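Local coordinates for ABC transporter substrate-binding protein (Streptococcus pneumoniae, PDB 4OHN) that binds histidine between its two lobes and probably delivers it, as an extracellular solute-binding protein, to an ABC uptake transporter, at residues F97-L108 with F199-V210; S26-A34 with D179-L187. All coordinates share one frame; numbering follows the deposited sequence.

Contact 1: F97-L108 with F199-V210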
loop_
_atom_site.group_PDB
_atom_site.type_symbol
_atom_site.label_atom_id
_atom_site.label_comp_id
_atom_site.label_asym_id
_atom_site.label_seq_id
_atom_site.Cartn_x
_atom_site.Cartn_y
_atom_site.Cartn_z
ATOM N N PHE A 97 6.604 -3.163 12.679
ATOM C CA PHE A 97 7.000 -2.469 11.466
ATOM C C PHE A 97 8.484 -2.136 11.432
ATOM O O PHE A 97 9.084 -1.771 12.432
ATOM C CB PHE A 97 6.209 -1.164 11.288
ATOM C CG PHE A 97 4.765 -1.364 10.904
ATOM C CD1 PHE A 97 3.774 -1.265 11.850
ATOM C CD2 PHE A 97 4.409 -1.620 9.599
ATOM C CE1 PHE A 97 2.435 -1.439 11.497
ATOM C CE2 PHE A 97 3.076 -1.802 9.238
ATOM C CZ PHE A 97 2.088 -1.695 10.188
ATOM N N SER A 98 9.040 -2.239 10.230
ATOM C CA SER A 98 10.319 -1.600 9.912
ATOM C C SER A 98 10.182 -0.087 10.042
ATOM O O SER A 98 9.091 0.461 10.211
ATOM C CB SER A 98 10.749 -1.926 8.484
ATOM O OG SER A 98 9.913 -1.269 7.533
ATOM N N ASN A 99 11.308 0.602 9.939
ATOM C CA ASN A 99 11.280 2.028 9.680
ATOM C C ASN A 99 10.455 2.286 8.407
ATOM O O ASN A 99 10.406 1.465 7.491
ATOM C CB ASN A 99 12.697 2.585 9.497
ATOM C CG ASN A 99 13.434 2.721 10.780
ATOM O OD1 ASN A 99 12.862 2.691 11.851
ATOM N ND2 ASN A 99 14.724 2.930 10.683
ATOM N N SER A 100 9.822 3.444 8.351
ATOM C CA SER A 100 9.061 3.814 7.171
ATOM C C SER A 100 9.984 4.266 6.035
ATOM O O SER A 100 11.030 4.871 6.268
ATOM C CB SER A 100 8.028 4.884 7.520
ATOM O OG SER A 100 7.079 4.386 8.459
ATOM N N TYR A 101 9.586 3.989 4.797
ATOM C CA TYR A 101 10.450 4.269 3.645
ATOM C C TYR A 101 9.866 5.232 2.633
ATOM O O TYR A 101 10.564 5.622 1.703
ATOM C CB TYR A 101 10.905 2.967 2.966
ATOM C CG TYR A 101 9.786 2.119 2.448
ATOM C CD1 TYR A 101 9.259 2.325 1.192
ATOM C CD2 TYR A 101 9.230 1.110 3.233
ATOM C CE1 TYR A 101 8.210 1.545 0.714
ATOM C CE2 TYR A 101 8.178 0.335 2.763
ATOM C CZ TYR A 101 7.673 0.570 1.517
ATOM O OH TYR A 101 6.641 -0.191 1.006
ATOM N N MET A 102 8.583 5.584 2.777
ATOM C CA MET A 102 7.860 6.455 1.826
ATOM C C MET A 102 6.622 7.096 2.482
ATOM O O MET A 102 5.882 6.416 3.193
ATOM C CB MET A 102 7.415 5.619 0.614
ATOM C CG MET A 102 6.861 6.418 -0.572
ATOM S SD MET A 102 6.332 5.402 -1.981
ATOM C CE MET A 102 7.783 4.421 -2.323
ATOM N N LYS A 103 6.369 8.382 2.226
ATOM C CA LYS A 103 5.120 8.994 2.654
ATOM C C LYS A 103 4.003 8.640 1.686
ATOM O O LYS A 103 4.230 8.332 0.521
ATOM C CB LYS A 103 5.256 10.517 2.728
ATOM C CG LYS A 103 6.390 10.982 3.641
ATOM C CD LYS A 103 6.251 10.414 5.047
ATOM C CE LYS A 103 7.383 10.866 5.948
ATOM N NZ LYS A 103 7.128 10.501 7.365
ATOM N N ASN A 104 2.771 8.735 2.174
ATOM C CA ASN A 104 1.602 8.488 1.351
ATOM C C ASN A 104 0.445 9.286 1.909
ATOM O O ASN A 104 0.474 9.697 3.073
ATOM C CB ASN A 104 1.284 6.996 1.364
ATOM C CG ASN A 104 0.074 6.634 0.521
ATOM O OD1 ASN A 104 -0.014 6.968 -0.692
ATOM N ND2 ASN A 104 -0.912 6.028 1.186
ATOM N N GLU A 105 -0.546 9.545 1.073
ATOM C CA GLU A 105 -1.752 10.241 1.492
ATOM C C GLU A 105 -2.949 9.535 0.919
ATOM O O GLU A 105 -2.870 8.944 -0.147
ATOM C CB GLU A 105 -1.758 11.693 1.019
ATOM C CG GLU A 105 -0.612 12.545 1.581
ATOM C CD GLU A 105 0.730 12.304 0.889
ATOM O OE1 GLU A 105 0.779 12.277 -0.362
ATOM O OE2 GLU A 105 1.748 12.154 1.598
ATOM N N GLN A 106 -4.037 9.548 1.664
ATOM C CA GLN A 106 -5.322 9.086 1.168
ATOM C C GLN A 106 -6.003 10.233 0.433
ATOM O O GLN A 106 -6.068 11.379 0.914
ATOM C CB GLN A 106 -6.177 8.546 2.303
ATOM C CG GLN A 106 -5.551 7.352 3.042
ATOM C CD GLN A 106 -5.468 6.110 2.189
ATOM O OE1 GLN A 106 -6.399 5.779 1.451
ATOM N NE2 GLN A 106 -4.341 5.419 2.263
ATOM N N VAL A 107 -6.452 9.948 -0.768
ATOM C CA VAL A 107 -7.113 10.948 -1.605
ATOM C C VAL A 107 -8.472 10.426 -2.035
ATOM O O VAL A 107 -8.767 9.223 -1.992
ATOM C CB VAL A 107 -6.294 11.298 -2.878
ATOM C CG1 VAL A 107 -5.010 12.078 -2.513
ATOM C CG2 VAL A 107 -5.957 10.080 -3.687
ATOM N N LEU A 108 -9.355 11.349 -2.410
ATOM C CA LEU A 108 -10.528 11.021 -3.188
ATOM C C LEU A 108 -10.243 11.180 -4.658
ATOM O O LEU A 108 -9.541 12.119 -5.088
ATOM C CB LEU A 108 -11.711 11.908 -2.829
ATOM C CG LEU A 108 -12.508 11.594 -1.578
ATOM C CD1 LEU A 108 -13.719 12.505 -1.499
ATOM C CD2 LEU A 108 -12.919 10.125 -1.554
ATOM N N PHE A 199 -7.684 14.423 -5.048
ATOM C CA PHE A 199 -7.464 15.448 -4.041
ATOM C C PHE A 199 -7.534 14.902 -2.626
ATOM O O PHE A 199 -8.292 13.986 -2.328
ATOM C CB PHE A 199 -8.465 16.606 -4.213
ATOM C CG PHE A 199 -9.904 16.163 -4.232
ATOM C CD1 PHE A 199 -10.497 15.719 -5.412
ATOM C CD2 PHE A 199 -10.676 16.201 -3.080
ATOM C CE1 PHE A 199 -11.810 15.291 -5.437
ATOM C CE2 PHE A 199 -11.993 15.776 -3.112
ATOM C CZ PHE A 199 -12.556 15.337 -4.287
ATOM N N THR A 200 -6.730 15.474 -1.738
ATOM C CA THR A 200 -6.786 15.090 -0.331
ATOM C C THR A 200 -8.025 15.705 0.314
ATOM O O THR A 200 -8.606 16.658 -0.167
ATOM C CB THR A 200 -5.489 15.453 0.407
ATOM O OG1 THR A 200 -5.239 16.841 0.229
ATOM C CG2 THR A 200 -4.275 14.632 -0.098
ATOM N N VAL A 201 -8.422 15.121 1.447
ATOM C CA VAL A 201 -9.651 15.478 2.135
ATOM C C VAL A 201 -9.431 15.651 3.633
ATOM O O VAL A 201 -10.362 15.588 4.438
ATOM C CB VAL A 201 -10.769 14.446 1.869
ATOM C CG1 VAL A 201 -11.209 14.491 0.393
ATOM C CG2 VAL A 201 -10.345 13.059 2.278
ATOM N N GLY A 202 -8.194 15.909 4.020
ATOM C CA GLY A 202 -7.890 16.289 5.384
ATOM C C GLY A 202 -7.573 15.135 6.309
ATOM O O GLY A 202 -7.537 15.329 7.531
ATOM N N LEU A 203 -7.349 13.942 5.771
ATOM C CA LEU A 203 -6.847 12.839 6.587
ATOM C C LEU A 203 -5.375 13.081 6.844
ATOM O O LEU A 203 -4.714 13.791 6.099
ATOM C CB LEU A 203 -7.081 11.510 5.887
ATOM C CG LEU A 203 -8.554 11.197 5.673
ATOM C CD1 LEU A 203 -8.730 10.029 4.741
ATOM C CD2 LEU A 203 -9.260 10.940 7.014
ATOM N N GLU A 204 -4.855 12.552 7.945
ATOM C CA GLU A 204 -3.446 12.775 8.208
ATOM C C GLU A 204 -2.599 11.920 7.274
ATOM O O GLU A 204 -3.002 10.837 6.859
ATOM C CB GLU A 204 -3.069 12.540 9.671
ATOM C CG GLU A 204 -1.693 13.108 10.028
ATOM C CD GLU A 204 -1.509 14.543 9.551
ATOM O OE1 GLU A 204 -2.302 15.413 9.971
ATOM O OE2 GLU A 204 -0.592 14.795 8.738
ATOM N N THR A 205 -1.408 12.393 6.959
ATOM C CA THR A 205 -0.527 11.629 6.100
ATOM C C THR A 205 -0.255 10.236 6.677
ATOM O O THR A 205 -0.368 9.994 7.882
ATOM C CB THR A 205 0.797 12.363 5.883
ATOM O OG1 THR A 205 1.411 12.626 7.149
ATOM C CG2 THR A 205 0.554 13.675 5.155
ATOM N N GLU A 206 0.067 9.317 5.779
ATOM C CA GLU A 206 0.522 7.994 6.140
ATOM C C GLU A 206 2.011 7.864 5.757
ATOM O O GLU A 206 2.588 8.697 5.039
ATOM C CB GLU A 206 -0.298 6.910 5.404
ATOM C CG GLU A 206 -1.780 6.741 5.863
ATOM C CD GLU A 206 -2.550 5.691 5.062
ATOM O OE1 GLU A 206 -2.070 5.343 3.974
ATOM O OE2 GLU A 206 -3.619 5.207 5.520
ATOM N N ALA A 207 2.615 6.800 6.258
ATOM C CA ALA A 207 3.885 6.308 5.751
ATOM C C ALA A 207 3.789 4.811 5.537
ATOM O O ALA A 207 3.112 4.098 6.275
ATOM C CB ALA A 207 5.010 6.639 6.692
ATOM N N PHE A 208 4.488 4.352 4.512
ATOM C CA PHE A 208 4.604 2.939 4.218
ATOM C C PHE A 208 5.780 2.346 4.976
ATOM O O PHE A 208 6.845 2.961 5.109
ATOM C CB PHE A 208 4.880 2.720 2.729
ATOM C CG PHE A 208 3.749 3.101 1.790
ATOM C CD1 PHE A 208 2.423 3.093 2.174
ATOM C CD2 PHE A 208 4.040 3.397 0.460
ATOM C CE1 PHE A 208 1.421 3.408 1.270
ATOM C CE2 PHE A 208 3.039 3.708 -0.433
ATOM C CZ PHE A 208 1.734 3.714 -0.032
ATOM N N ALA A 209 5.599 1.132 5.472
ATOM C CA ALA A 209 6.661 0.388 6.127
ATOM C C ALA A 209 6.416 -1.096 5.849
ATOM O O ALA A 209 5.442 -1.491 5.198
ATOM C CB ALA A 209 6.685 0.680 7.633
ATOM N N VAL A 210 7.316 -1.939 6.348
ATOM C CA VAL A 210 7.235 -3.374 6.160
ATOM C C VAL A 210 6.721 -4.014 7.433
ATOM O O VAL A 210 7.249 -3.743 8.511
ATOM C CB VAL A 210 8.614 -3.955 5.797
ATOM C CG1 VAL A 210 8.488 -5.439 5.470
ATOM C CG2 VAL A 210 9.221 -3.200 4.618
HETATM O O HOH W 1 4.978 -1.880 2.448
HETATM O O HOH W 2 -6.782 13.216 2.737
#

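Contact 2: S26-A34 with D179-L187. With HIS (histidine), chain B; ACT (acetate ion), chain C.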
loop_
_atom_site.group_PDB
_atom_site.type_symbol
_atom_site.label_atom_id
_atom_site.label_comp_id
_atom_site.label_asym_id
_atom_site.label_seq_id
_atom_site.Cartn_x
_atom_site.Cartn_y
_atom_site.Cartn_z
ATOM N N SER A 26 -1.501 -8.096 -5.439
ATOM C CA SER A 26 -0.853 -8.041 -6.744
ATOM C C SER A 26 -1.525 -7.116 -7.743
ATOM O O SER A 26 -1.176 -7.137 -8.916
ATOM C CB SER A 26 -0.705 -9.436 -7.332
ATOM O OG SER A 26 -1.983 -9.953 -7.587
ATOM N N THR A 27 -2.449 -6.276 -7.280
ATOM C CA THR A 27 -2.936 -5.169 -8.091
ATOM C C THR A 27 -2.411 -3.816 -7.634
ATOM O O THR A 27 -2.720 -2.816 -8.270
ATOM C CB THR A 27 -4.473 -5.082 -8.095
ATOM O OG1 THR A 27 -4.995 -4.690 -6.811
ATOM C CG2 THR A 27 -5.120 -6.366 -8.518
ATOM N N PHE A 28 -1.638 -3.751 -6.544
ATOM C CA PHE A 28 -1.359 -2.444 -5.933
ATOM C C PHE A 28 -0.176 -1.718 -6.593
ATOM O O PHE A 28 0.956 -1.748 -6.117
ATOM C CB PHE A 28 -1.189 -2.568 -4.426
ATOM C CG PHE A 28 -1.290 -1.233 -3.716
ATOM C CD1 PHE A 28 -2.510 -0.637 -3.521
ATOM C CD2 PHE A 28 -0.164 -0.572 -3.281
ATOM C CE1 PHE A 28 -2.619 0.591 -2.902
ATOM C CE2 PHE A 28 -0.267 0.663 -2.655
ATOM C CZ PHE A 28 -1.504 1.247 -2.472
ATOM N N VAL A 29 -0.469 -1.037 -7.689
ATOM C CA VAL A 29 0.522 -0.247 -8.402
ATOM C C VAL A 29 0.865 1.004 -7.609
ATOM O O VAL A 29 0.043 1.518 -6.857
ATOM C CB VAL A 29 0.029 0.202 -9.797
ATOM C CG1 VAL A 29 -0.246 -0.977 -10.699
ATOM C CG2 VAL A 29 -1.238 1.085 -9.707
ATOM N N PRO A 30 2.086 1.525 -7.761
ATOM C CA PRO A 30 3.226 0.946 -8.461
ATOM C C PRO A 30 4.101 0.126 -7.516
ATOM O O PRO A 30 5.287 -0.046 -7.793
ATOM C CB PRO A 30 3.989 2.192 -8.896
ATOM C CG PRO A 30 3.821 3.111 -7.742
ATOM C CD PRO A 30 2.437 2.825 -7.162
ATOM N N MET A 31 3.539 -0.374 -6.417
ATOM C CA MET A 31 4.363 -0.980 -5.369
ATOM C C MET A 31 4.676 -2.438 -5.656
ATOM O O MET A 31 5.828 -2.872 -5.534
ATOM C CB MET A 31 3.662 -0.831 -4.016
ATOM C CG MET A 31 3.226 0.617 -3.674
ATOM S SD MET A 31 4.537 1.867 -3.857
ATOM C CE MET A 31 5.569 1.455 -2.443
ATOM N N GLY A 32 3.682 -3.223 -6.016
ATOM C CA GLY A 32 3.896 -4.616 -6.347
ATOM C C GLY A 32 2.669 -5.123 -7.055
ATOM O O GLY A 32 1.582 -5.097 -6.485
ATOM N N PHE A 33 2.838 -5.534 -8.301
ATOM C CA PHE A 33 1.678 -5.816 -9.147
ATOM C C PHE A 33 2.022 -6.752 -10.285
ATOM O O PHE A 33 3.189 -6.833 -10.722
ATOM C CB PHE A 33 1.078 -4.508 -9.690
ATOM C CG PHE A 33 2.004 -3.734 -10.593
ATOM C CD1 PHE A 33 1.956 -3.887 -11.969
ATOM C CD2 PHE A 33 2.933 -2.837 -10.080
ATOM C CE1 PHE A 33 2.796 -3.162 -12.794
ATOM C CE2 PHE A 33 3.778 -2.119 -10.898
ATOM C CZ PHE A 33 3.714 -2.280 -12.257
ATOM N N ALA A 34 1.022 -7.478 -10.765
ATOM C CA ALA A 34 1.144 -8.343 -11.921
ATOM C C ALA A 34 1.163 -7.495 -13.171
ATOM O O ALA A 34 0.244 -6.689 -13.429
ATOM C CB ALA A 34 -0.012 -9.316 -11.975
ATOM N N ASP A 179 -5.187 5.363 -2.025
ATOM C CA ASP A 179 -3.837 5.871 -1.882
ATOM C C ASP A 179 -3.427 6.748 -3.055
ATOM O O ASP A 179 -3.602 6.375 -4.210
ATOM C CB ASP A 179 -2.851 4.696 -1.766
ATOM C CG ASP A 179 -3.218 3.757 -0.666
ATOM O OD1 ASP A 179 -4.243 3.080 -0.788
ATOM O OD2 ASP A 179 -2.467 3.703 0.322
ATOM N N ARG A 180 -2.825 7.901 -2.766
ATOM C CA ARG A 180 -2.371 8.808 -3.809
ATOM C C ARG A 180 -1.341 8.151 -4.717
ATOM O O ARG A 180 -1.362 8.349 -5.916
ATOM C CB ARG A 180 -1.835 10.103 -3.202
ATOM C CG ARG A 180 -1.655 11.246 -4.214
ATOM C CD ARG A 180 -1.392 12.569 -3.476
ATOM N NE ARG A 180 -1.793 13.748 -4.233
ATOM C CZ ARG A 180 -1.960 14.953 -3.696
ATOM N NH1 ARG A 180 -1.775 15.132 -2.398
ATOM N NH2 ARG A 180 -2.318 15.979 -4.452
ATOM N N VAL A 181 -0.421 7.356 -4.170
ATOM C CA VAL A 181 0.597 6.756 -5.035
ATOM C C VAL A 181 -0.036 5.852 -6.069
ATOM O O VAL A 181 0.395 5.797 -7.208
ATOM C CB VAL A 181 1.687 5.948 -4.287
ATOM C CG1 VAL A 181 2.450 6.842 -3.321
ATOM C CG2 VAL A 181 1.102 4.706 -3.592
ATOM N N TYR A 182 -1.073 5.134 -5.671
ATOM C CA TYR A 182 -1.756 4.281 -6.631
ATOM C C TYR A 182 -2.478 5.121 -7.678
ATOM O O TYR A 182 -2.319 4.906 -8.877
ATOM C CB TYR A 182 -2.717 3.349 -5.888
ATOM C CG TYR A 182 -3.464 2.347 -6.743
ATOM C CD1 TYR A 182 -3.354 0.991 -6.536
ATOM C CD2 TYR A 182 -4.286 2.751 -7.766
ATOM C CE1 TYR A 182 -4.054 0.089 -7.338
ATOM C CE2 TYR A 182 -4.943 1.882 -8.533
ATOM C CZ TYR A 182 -4.833 0.570 -8.336
ATOM O OH TYR A 182 -5.563 -0.277 -9.178
ATOM N N ALA A 183 -3.288 6.074 -7.224
ATOM C CA ALA A 183 -4.073 6.875 -8.150
ATOM C C ALA A 183 -3.193 7.546 -9.181
ATOM O O ALA A 183 -3.500 7.485 -10.387
ATOM C CB ALA A 183 -4.891 7.911 -7.382
ATOM N N ASN A 184 -2.104 8.173 -8.747
ATOM C CA ASN A 184 -1.212 8.895 -9.674
ATOM C C ASN A 184 -0.648 7.946 -10.730
ATOM O O ASN A 184 -0.667 8.239 -11.928
ATOM C CB ASN A 184 -0.037 9.535 -8.926
ATOM C CG ASN A 184 -0.419 10.776 -8.128
ATOM O OD1 ASN A 184 -1.462 11.378 -8.342
ATOM N ND2 ASN A 184 0.471 11.183 -7.218
ATOM N N TYR A 185 -0.140 6.793 -10.308
ATOM C CA TYR A 185 0.476 5.875 -11.249
ATOM C C TYR A 185 -0.562 5.258 -12.193
ATOM O O TYR A 185 -0.362 5.201 -13.415
ATOM C CB TYR A 185 1.250 4.771 -10.507
ATOM C CG TYR A 185 2.003 3.858 -11.432
ATOM C CD1 TYR A 185 1.383 2.761 -12.004
ATOM C CD2 TYR A 185 3.334 4.100 -11.742
ATOM C CE1 TYR A 185 2.041 1.931 -12.875
ATOM C CE2 TYR A 185 4.010 3.277 -12.602
ATOM C CZ TYR A 185 3.367 2.183 -13.160
ATOM O OH TYR A 185 4.055 1.347 -14.019
ATOM N N TYR A 186 -1.652 4.773 -11.615
ATOM C CA TYR A 186 -2.699 4.126 -12.396
ATOM C C TYR A 186 -3.250 5.054 -13.465
ATOM O O TYR A 186 -3.384 4.678 -14.634
ATOM C CB TYR A 186 -3.827 3.702 -11.464
ATOM C CG TYR A 186 -5.051 3.176 -12.193
ATOM C CD1 TYR A 186 -6.010 4.043 -12.684
ATOM C CD2 TYR A 186 -5.251 1.830 -12.362
ATOM C CE1 TYR A 186 -7.127 3.579 -13.365
ATOM C CE2 TYR A 186 -6.381 1.346 -13.043
ATOM C CZ TYR A 186 -7.305 2.237 -13.540
ATOM O OH TYR A 186 -8.421 1.758 -14.203
ATOM N N LEU A 187 -3.596 6.267 -13.064
ATOM C CA LEU A 187 -4.271 7.155 -14.016
ATOM C C LEU A 187 -3.338 7.529 -15.151
ATOM O O LEU A 187 -3.763 7.599 -16.324
ATOM C CB LEU A 187 -4.793 8.385 -13.293
ATOM C CG LEU A 187 -5.946 8.116 -12.320
ATOM C CD1 LEU A 187 -6.242 9.355 -11.478
ATOM C CD2 LEU A 187 -7.209 7.666 -13.029
HETATM N N HIS B . -1.944 1.560 1.868
HETATM C CA HIS B . -3.207 0.799 2.037
HETATM C C HIS B . -3.063 -0.250 3.116
HETATM O O HIS B . -1.955 -0.399 3.680
HETATM C CB HIS B . -3.735 0.226 0.700
HETATM C CG HIS B . -3.057 -1.001 0.165
HETATM N ND1 HIS B . -3.778 -1.982 -0.496
HETATM C CD2 HIS B . -1.758 -1.380 0.086
HETATM C CE1 HIS B . -2.954 -2.918 -0.925
HETATM N NE2 HIS B . -1.720 -2.575 -0.591
HETATM O OXT HIS B . -4.081 -0.916 3.402
HETATM C C ACT C . -10.596 4.466 -15.127
HETATM O O ACT C . -11.242 5.149 -15.959
HETATM O OXT ACT C . -9.852 3.570 -15.593
HETATM C CH3 ACT C . -10.721 4.740 -13.667
#

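Contact 1: F97-L108 with F199-V210
Asn104 lies across the ring of Phe208, its CB over one face, 3.9 Å from the ring centroid, with the amide plane tilted 29° from that of the ring. With CG anti to the backbone N (chi1 -180°), the amide lies along the CE1-CZ side of the ring, ND2 turned to Glu206. There Asn104 ND2 meets Glu206 OE1 at 3.1 Å, nearly along the C-O axis, while Gln106 NE2, 2.8 Å from the same OE1, comes from above the carboxylate plane. Both donors approach from one face of the carboxylate, whose OE1 and OE2 also bond Ser86 and Ser134. Beside Phe208, a pocket residue touching the bound histidine, Met102 sets its SD 3.9 Å from Phe208 CD2, an oblique Met-aromatic contact. Tyr101 covers the root of Phe208, whose CB stands over the tyrosine ring face. At the far end, Leu108 CB lies over one face of Phe199. Antiparallel backbone bonds join the two segments, the crossover strands linking the lobes of the periplasmic-binding-protein fold, consistent with a hinge. Val181 of helix 180-189 packs on Asn104 and Phe208, strand 175-179 borders Val107 and Leu108, and helix 217-232 touches Ser98 and Tyr101.

Contact 2: S26-A34 with D179-L187
Val29 sets its CG2 squarely over the centre of the Tyr182 ring, 3.6 Å from the centroid and only 4° off the normal. Next to it, Pro30 CB lies over one face of Tyr185, 3.7 Å from that centroid and offset toward the rim, and Val29 CB touches Tyr185 CD1. Tyr182 and Tyr185 both have CG anti to the backbone N, which swings their rings off helix 180-187 on the side where the loop passes. Phe28 brings CD1 to the edge of the Tyr182 ring, to 3.5 Å from Tyr182 CD1. The Phe28 and Tyr182 planes stand 53° apart. Phe28 CZ reaches Asp179 CG, which lies at the edge of the phenyl ring with the carboxylate turned almost upright to it. One Phe28 face carries the imidazole of the bound histidine, the ligand CD2 above the centre of the phenyl ring. Asp179 OD2 accepts a hydrogen bond from the ligand N at 2.7 Å. This is the ligand cleft of a family 3 solute-binding protein, where a loop of one lobe meets the start of a helix of the other and both contribute to the pocket. Across the cleft the segments share no hydrogen bond; Val29 O, buried here with no polar partner, has a CA-H...O contact with Tyr182 CA (3.3 Å). Further out, Phe28 sits at the centre of an inverse gamma turn, and its O accepts from Met31 N and Gly32 N. A cis peptide bond precedes Pro30. Tyr182 OH is bonded to Asn162, and its ring meets that of Phe161. Thr27 OG1 is held by Asp25, another pocket residue, and Trp243 of helix 235-244 packs against both Pro30 and Tyr185.

How the contacts relate
Contact 1 is mainly a backbone-bonded strand pairing that runs between the lobes, with a largely enclosed polar cluster of Asn104, Gln106 and Glu206 and exposed residues such as Thr200 and Lys103 along it. Contact 2 joins a loop to a helix through rings and aliphatic groups, has no exposed residue among those that touch, and has no hydrogen bond between its segments, Asp179 bonding the ligand amino group instead. Both reach the histidine pocket, contact 1 through Phe208 and contact 2 through Phe28 and Asp179. They join directly where Glu105 O lies 2.8 Å from Arg180 N, probably a hydrogen bond, and where the amides of Asn104 and Gln106 approach Asp179 OD2, the ligand-binding oxygen.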